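Citrinin polyketide synthase (Monascus purpureus, PDB 5MPT) builds the polyketide precursor of the mycotoxin citrinin; this chain is its C-methyltransferase domain, which methylates the growing polyketide. Local coordinates at residues 82-94 / 324-336. Numbering follows the deposited sequence.
Sequences LPKHERFMNLIYG and DFIFGLLEGWWLF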
loop_
_atom_site.group_PDB
_atom_site.type_symbol
_atom_site.label_atom_id
_atom_site.label_comp_id
_atom_site.label_asym_id
_atom_site.label_seq_id
_atom_site.Cartn_x
_atom_site.Cartn_y
_atom_site.Cartn_z
ATOM N N LEU A 82 7.306 15.822 18.093
ATOM C CA LEU A 82 8.212 16.515 17.186
ATOM C C LEU A 82 7.423 17.282 16.132
ATOM O O LEU A 82 6.397 16.799 15.662
ATOM C CB LEU A 82 9.130 15.527 16.487
ATOM C CG LEU A 82 10.247 14.869 17.287
ATOM C CD1 LEU A 82 10.825 13.711 16.489
ATOM C CD2 LEU A 82 11.341 15.864 17.647
ATOM N N PRO A 83 7.881 18.467 15.732
ATOM C CA PRO A 83 7.143 19.217 14.705
ATOM C C PRO A 83 6.841 18.428 13.446
ATOM O O PRO A 83 5.795 18.666 12.840
ATOM C CB PRO A 83 8.067 20.409 14.409
ATOM C CG PRO A 83 9.223 20.274 15.389
ATOM C CD PRO A 83 8.820 19.350 16.440
ATOM N N LYS A 84 7.737 17.536 13.006
ATOM C CA LYS A 84 7.494 16.818 11.755
ATOM C C LYS A 84 6.273 15.924 11.833
ATOM O O LYS A 84 5.833 15.404 10.797
ATOM C CB LYS A 84 8.709 15.964 11.377
ATOM C CG LYS A 84 9.003 14.787 12.302
ATOM C CD LYS A 84 10.014 13.841 11.672
ATOM C CE LYS A 84 10.692 12.946 12.702
ATOM N NZ LYS A 84 11.473 11.854 12.048
ATOM N N HIS A 85 5.725 15.720 13.032
ATOM C CA HIS A 85 4.574 14.858 13.210
ATOM C C HIS A 85 3.255 15.625 13.291
ATOM O O HIS A 85 2.216 15.008 13.528
ATOM C CB HIS A 85 4.739 13.982 14.448
ATOM C CG HIS A 85 5.834 12.964 14.337
ATOM N ND1 HIS A 85 6.005 12.172 13.220
ATOM C CD2 HIS A 85 6.799 12.595 15.211
ATOM C CE1 HIS A 85 7.039 11.369 13.405
ATOM N NE2 HIS A 85 7.546 11.613 14.602
ATOM N N GLU A 86 3.253 16.929 13.017
ATOM C CA GLU A 86 2.029 17.722 13.132
ATOM C C GLU A 86 0.871 17.128 12.332
ATOM O O GLU A 86 -0.225 16.962 12.866
ATOM C CB GLU A 86 2.280 19.171 12.697
ATOM C CG GLU A 86 1.055 20.082 12.833
ATOM C CD GLU A 86 0.636 20.284 14.267
ATOM O OE1 GLU A 86 1.439 19.954 15.169
ATOM O OE2 GLU A 86 -0.498 20.767 14.490
ATOM N N ARG A 87 1.069 16.857 11.034
ATOM C CA ARG A 87 -0.029 16.344 10.220
ATOM C C ARG A 87 -0.501 14.985 10.729
ATOM O O ARG A 87 -1.709 14.724 10.826
ATOM C CB ARG A 87 0.412 16.273 8.754
ATOM C CG ARG A 87 0.621 17.671 8.137
ATOM C CD ARG A 87 1.285 17.602 6.766
ATOM N NE ARG A 87 2.671 17.182 6.903
ATOM C CZ ARG A 87 3.501 16.985 5.893
ATOM N NH1 ARG A 87 3.089 17.169 4.640
ATOM N NH2 ARG A 87 4.748 16.605 6.133
ATOM N N PHE A 88 0.448 14.096 11.027
ATOM C CA PHE A 88 0.131 12.807 11.643
ATOM C C PHE A 88 -0.664 12.973 12.936
ATOM O O PHE A 88 -1.689 12.305 13.144
ATOM C CB PHE A 88 1.444 12.069 11.892
ATOM C CG PHE A 88 1.299 10.709 12.503
ATOM C CD1 PHE A 88 0.391 9.793 12.023
ATOM C CD2 PHE A 88 2.120 10.341 13.557
ATOM C CE1 PHE A 88 0.304 8.541 12.583
ATOM C CE2 PHE A 88 2.040 9.104 14.106
ATOM C CZ PHE A 88 1.129 8.187 13.604
ATOM N N MET A 89 -0.211 13.852 13.834
ATOM C CA MET A 89 -0.897 13.916 15.108
ATOM C C MET A 89 -2.289 14.499 14.966
ATOM O O MET A 89 -3.172 14.163 15.758
ATOM C CB MET A 89 -0.070 14.699 16.128
ATOM C CG MET A 89 1.181 13.919 16.532
ATOM S SD MET A 89 0.823 12.340 17.307
ATOM C CE MET A 89 -0.116 12.869 18.749
ATOM N N ASN A 90 -2.522 15.348 13.969
ATOM C CA ASN A 90 -3.896 15.765 13.699
ATOM C C ASN A 90 -4.753 14.579 13.253
ATOM O O ASN A 90 -5.939 14.492 13.601
ATOM C CB ASN A 90 -3.907 16.874 12.652
ATOM C CG ASN A 90 -3.261 18.154 13.152
ATOM O OD1 ASN A 90 -3.315 18.477 14.346
ATOM N ND2 ASN A 90 -2.634 18.888 12.242
ATOM N N LEU A 91 -4.169 13.644 12.500
ATOM C CA LEU A 91 -4.879 12.412 12.143
ATOM C C LEU A 91 -5.106 11.542 13.379
ATOM O O LEU A 91 -6.187 10.966 13.552
ATOM C CB LEU A 91 -4.087 11.653 11.088
ATOM C CG LEU A 91 -4.651 10.438 10.356
ATOM C CD1 LEU A 91 -3.950 10.356 8.996
ATOM C CD2 LEU A 91 -4.423 9.167 11.150
ATOM N N ILE A 92 -4.106 11.473 14.265
ATOM C CA ILE A 92 -4.220 10.704 15.511
ATOM C C ILE A 92 -5.347 11.244 16.385
ATOM O O ILE A 92 -6.140 10.477 16.961
ATOM C CB ILE A 92 -2.871 10.717 16.253
ATOM C CG1 ILE A 92 -1.838 9.861 15.502
ATOM C CG2 ILE A 92 -3.047 10.215 17.707
ATOM C CD1 ILE A 92 -2.231 8.359 15.405
ATOM N N TYR A 93 -5.382 12.566 16.579
ATOM C CA TYR A 93 -6.470 13.146 17.357
ATOM C C TYR A 93 -7.800 12.907 16.673
ATOM O O TYR A 93 -8.828 12.716 17.335
ATOM C CB TYR A 93 -6.247 14.639 17.574
ATOM C CG TYR A 93 -5.383 14.923 18.758
ATOM C CD1 TYR A 93 -5.919 14.906 20.032
ATOM C CD2 TYR A 93 -4.036 15.189 18.616
ATOM C CE1 TYR A 93 -5.143 15.142 21.117
ATOM C CE2 TYR A 93 -3.255 15.426 19.693
ATOM C CZ TYR A 93 -3.808 15.402 20.948
ATOM O OH TYR A 93 -3.015 15.651 22.038
ATOM N N GLY A 94 -7.804 12.970 15.350
ATOM C CA GLY A 94 -8.995 12.597 14.608
ATOM C C GLY A 94 -9.466 11.199 14.937
ATOM O O GLY A 94 -10.668 10.961 15.096
ATOM N N ASP A 324 -2.577 4.110 8.560
ATOM C CA ASP A 324 -2.166 5.443 8.997
ATOM C C ASP A 324 -1.401 5.398 10.311
ATOM O O ASP A 324 -0.413 6.111 10.494
ATOM C CB ASP A 324 -3.379 6.352 9.139
ATOM C CG ASP A 324 -3.815 6.918 7.818
ATOM O OD1 ASP A 324 -2.922 7.411 7.108
ATOM O OD2 ASP A 324 -5.023 6.877 7.501
ATOM N N PHE A 325 -1.866 4.598 11.261
ATOM C CA PHE A 325 -1.285 4.603 12.601
ATOM C C PHE A 325 0.182 4.209 12.568
ATOM O O PHE A 325 1.003 4.756 13.317
ATOM C CB PHE A 325 -2.070 3.645 13.482
ATOM C CG PHE A 325 -1.561 3.541 14.892
ATOM C CD1 PHE A 325 -1.522 4.648 15.723
ATOM C CD2 PHE A 325 -1.115 2.327 15.401
ATOM C CE1 PHE A 325 -1.067 4.536 17.018
ATOM C CE2 PHE A 325 -0.667 2.216 16.707
ATOM C CZ PHE A 325 -0.609 3.336 17.495
ATOM N N ILE A 326 0.532 3.261 11.704
ATOM C CA ILE A 326 1.904 2.777 11.592
ATOM C C ILE A 326 2.701 3.621 10.626
ATOM O O ILE A 326 3.767 4.129 10.964
ATOM C CB ILE A 326 1.940 1.325 11.112
ATOM C CG1 ILE A 326 1.184 0.446 12.099
ATOM C CG2 ILE A 326 3.389 0.859 10.909
ATOM C CD1 ILE A 326 0.912 -0.958 11.619
ATOM N N PHE A 327 2.244 3.673 9.380
ATOM C CA PHE A 327 3.031 4.332 8.356
ATOM C C PHE A 327 3.064 5.829 8.539
ATOM O O PHE A 327 4.022 6.475 8.088
ATOM C CB PHE A 327 2.492 3.956 6.979
ATOM C CG PHE A 327 2.800 2.541 6.594
ATOM C CD1 PHE A 327 1.952 1.509 6.930
ATOM C CD2 PHE A 327 3.938 2.251 5.853
ATOM C CE1 PHE A 327 2.245 0.194 6.585
ATOM C CE2 PHE A 327 4.224 0.939 5.476
ATOM C CZ PHE A 327 3.388 -0.080 5.841
ATOM N N GLY A 328 2.089 6.394 9.249
ATOM C CA GLY A 328 2.116 7.812 9.478
ATOM C C GLY A 328 3.297 8.262 10.304
ATOM O O GLY A 328 3.606 9.457 10.309
ATOM N N LEU A 329 3.994 7.330 10.957
ATOM C CA LEU A 329 5.213 7.628 11.694
ATOM C C LEU A 329 6.420 7.829 10.788
ATOM O O LEU A 329 7.479 8.235 11.296
ATOM C CB LEU A 329 5.564 6.495 12.653
ATOM C CG LEU A 329 4.676 6.237 13.861
ATOM C CD1 LEU A 329 5.103 4.952 14.510
ATOM C CD2 LEU A 329 4.808 7.399 14.829
ATOM N N LEU A 330 6.290 7.551 9.491
ATOM C CA LEU A 330 7.426 7.461 8.588
ATOM C C LEU A 330 7.429 8.647 7.638
ATOM O O LEU A 330 6.395 8.978 7.040
ATOM C CB LEU A 330 7.375 6.156 7.797
ATOM C CG LEU A 330 7.236 4.926 8.694
ATOM C CD1 LEU A 330 7.023 3.672 7.865
ATOM C CD2 LEU A 330 8.456 4.763 9.601
ATOM N N GLU A 331 8.613 9.249 7.469
ATOM C CA GLU A 331 8.758 10.394 6.576
ATOM C C GLU A 331 8.228 10.098 5.180
ATOM O O GLU A 331 7.712 11.002 4.511
ATOM C CB GLU A 331 10.231 10.813 6.502
ATOM C CG GLU A 331 10.851 11.337 7.781
ATOM C CD GLU A 331 12.088 12.170 7.513
ATOM O OE1 GLU A 331 12.236 12.649 6.370
ATOM O OE2 GLU A 331 12.917 12.347 8.429
ATOM N N GLY A 332 8.328 8.846 4.732
ATOM C CA GLY A 332 7.897 8.439 3.396
ATOM C C GLY A 332 6.408 8.524 3.154
ATOM O O GLY A 332 5.985 8.414 2.003
ATOM N N TRP A 333 5.610 8.692 4.206
ATOM C CA TRP A 333 4.157 8.787 4.122
ATOM C C TRP A 333 3.675 10.214 3.950
ATOM O O TRP A 333 2.470 10.422 3.736
ATOM C CB TRP A 333 3.555 8.217 5.409
ATOM C CG TRP A 333 2.103 7.825 5.440
ATOM C CD1 TRP A 333 1.112 8.364 6.224
ATOM C CD2 TRP A 333 1.491 6.755 4.712
ATOM N NE1 TRP A 333 -0.078 7.693 6.027
ATOM C CE2 TRP A 333 0.129 6.712 5.092
ATOM C CE3 TRP A 333 1.963 5.832 3.771
ATOM C CZ2 TRP A 333 -0.763 5.793 4.559
ATOM C CZ3 TRP A 333 1.086 4.930 3.256
ATOM C CH2 TRP A 333 -0.270 4.912 3.651
ATOM N N TRP A 334 4.583 11.199 4.091
ATOM C CA TRP A 334 4.240 12.614 4.092
ATOM C C TRP A 334 5.036 13.404 3.052
ATOM O O TRP A 334 5.263 14.617 3.206
ATOM C CB TRP A 334 4.456 13.188 5.507
ATOM C CG TRP A 334 3.653 12.475 6.534
ATOM C CD1 TRP A 334 4.080 11.499 7.385
ATOM C CD2 TRP A 334 2.256 12.629 6.771
ATOM N NE1 TRP A 334 3.035 11.054 8.163
ATOM C CE2 TRP A 334 1.903 11.737 7.801
ATOM C CE3 TRP A 334 1.262 13.440 6.209
ATOM C CZ2 TRP A 334 0.620 11.629 8.265
ATOM C CZ3 TRP A 334 -0.014 13.337 6.678
ATOM C CH2 TRP A 334 -0.331 12.438 7.701
ATOM N N LEU A 335 5.482 12.753 1.987
ATOM C CA LEU A 335 6.292 13.455 0.999
ATOM C C LEU A 335 5.478 14.261 0.002
ATOM O O LEU A 335 6.045 15.141 -0.660
ATOM C CB LEU A 335 7.183 12.487 0.241
ATOM C CG LEU A 335 8.317 11.805 0.997
ATOM C CD1 LEU A 335 9.126 10.925 0.050
ATOM C CD2 LEU A 335 9.212 12.846 1.643
ATOM N N PHE A 336 4.185 13.981 -0.138
ATOM C CA PHE A 336 3.366 14.665 -1.132
ATOM C C PHE A 336 3.507 16.178 -1.014
ATOM O O PHE A 336 3.518 16.737 0.084
ATOM C CB PHE A 336 1.894 14.249 -0.980
ATOM C CG PHE A 336 1.333 14.398 0.427
ATOM C CD1 PHE A 336 0.725 15.579 0.820
ATOM C CD2 PHE A 336 1.375 13.332 1.308
ATOM C CE1 PHE A 336 0.207 15.715 2.077
ATOM C CE2 PHE A 336 0.842 13.439 2.555
ATOM C CZ PHE A 336 0.258 14.644 2.950
HETATM O O HOH W 1 9.201 10.343 10.733
HETATM O O HOH W 2 4.883 11.965 10.736
HETATM O O HOH W 3 5.055 17.146 2.264
HETATM O O HOH W 4 7.335 16.298 4.557
#
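Phe88 and Gly328 bring the backbones closest, 5.8 Å between their CA atoms, where the first turns of helix 86-98 meet the C-terminal end of helix 321-327 and the turn after it. With CG swung opposite the backbone N (chi1 -179°), the Phe88 ring turns one face to Gly328 O, 3.4 Å from CG, and its edge to Phe325 O, while Ile92 covers the opposite face. Glycine suits position 328 because a beta carbon there would run into Phe88 CD1. Leu329 CD2 closes on Phe88 CE2 at 3.3 Å. Gly328 O also accepts hydrogen bonds from Trp334 NE1 (2.7 Å), lying near the indole plane, and from a water also hydrogen-bonded to His85 ND1. The former helps fix the indole, whose face receives Arg87 CB in a CH-pi contact. The contact joins the helix-turn-helix family region to the methyltransferase domain, which has the 3-2-1-4-5-7-6 sheet of Rossmann-like class I methyltransferases. Long and flexible, Arg87 bends at chi3 (-70°) to lay its guanidinium over Trp334 CB; two in-plane waters link it to Trp334 O, one also to Phe336 O. Leu91 CD2 packs on Asp324 CB at 3.6 Å, with CD1 beside the carboxylate, whose OD1 is hydrogen-bonded to Trp333 NE1 and His342, and OD2 to Gln319.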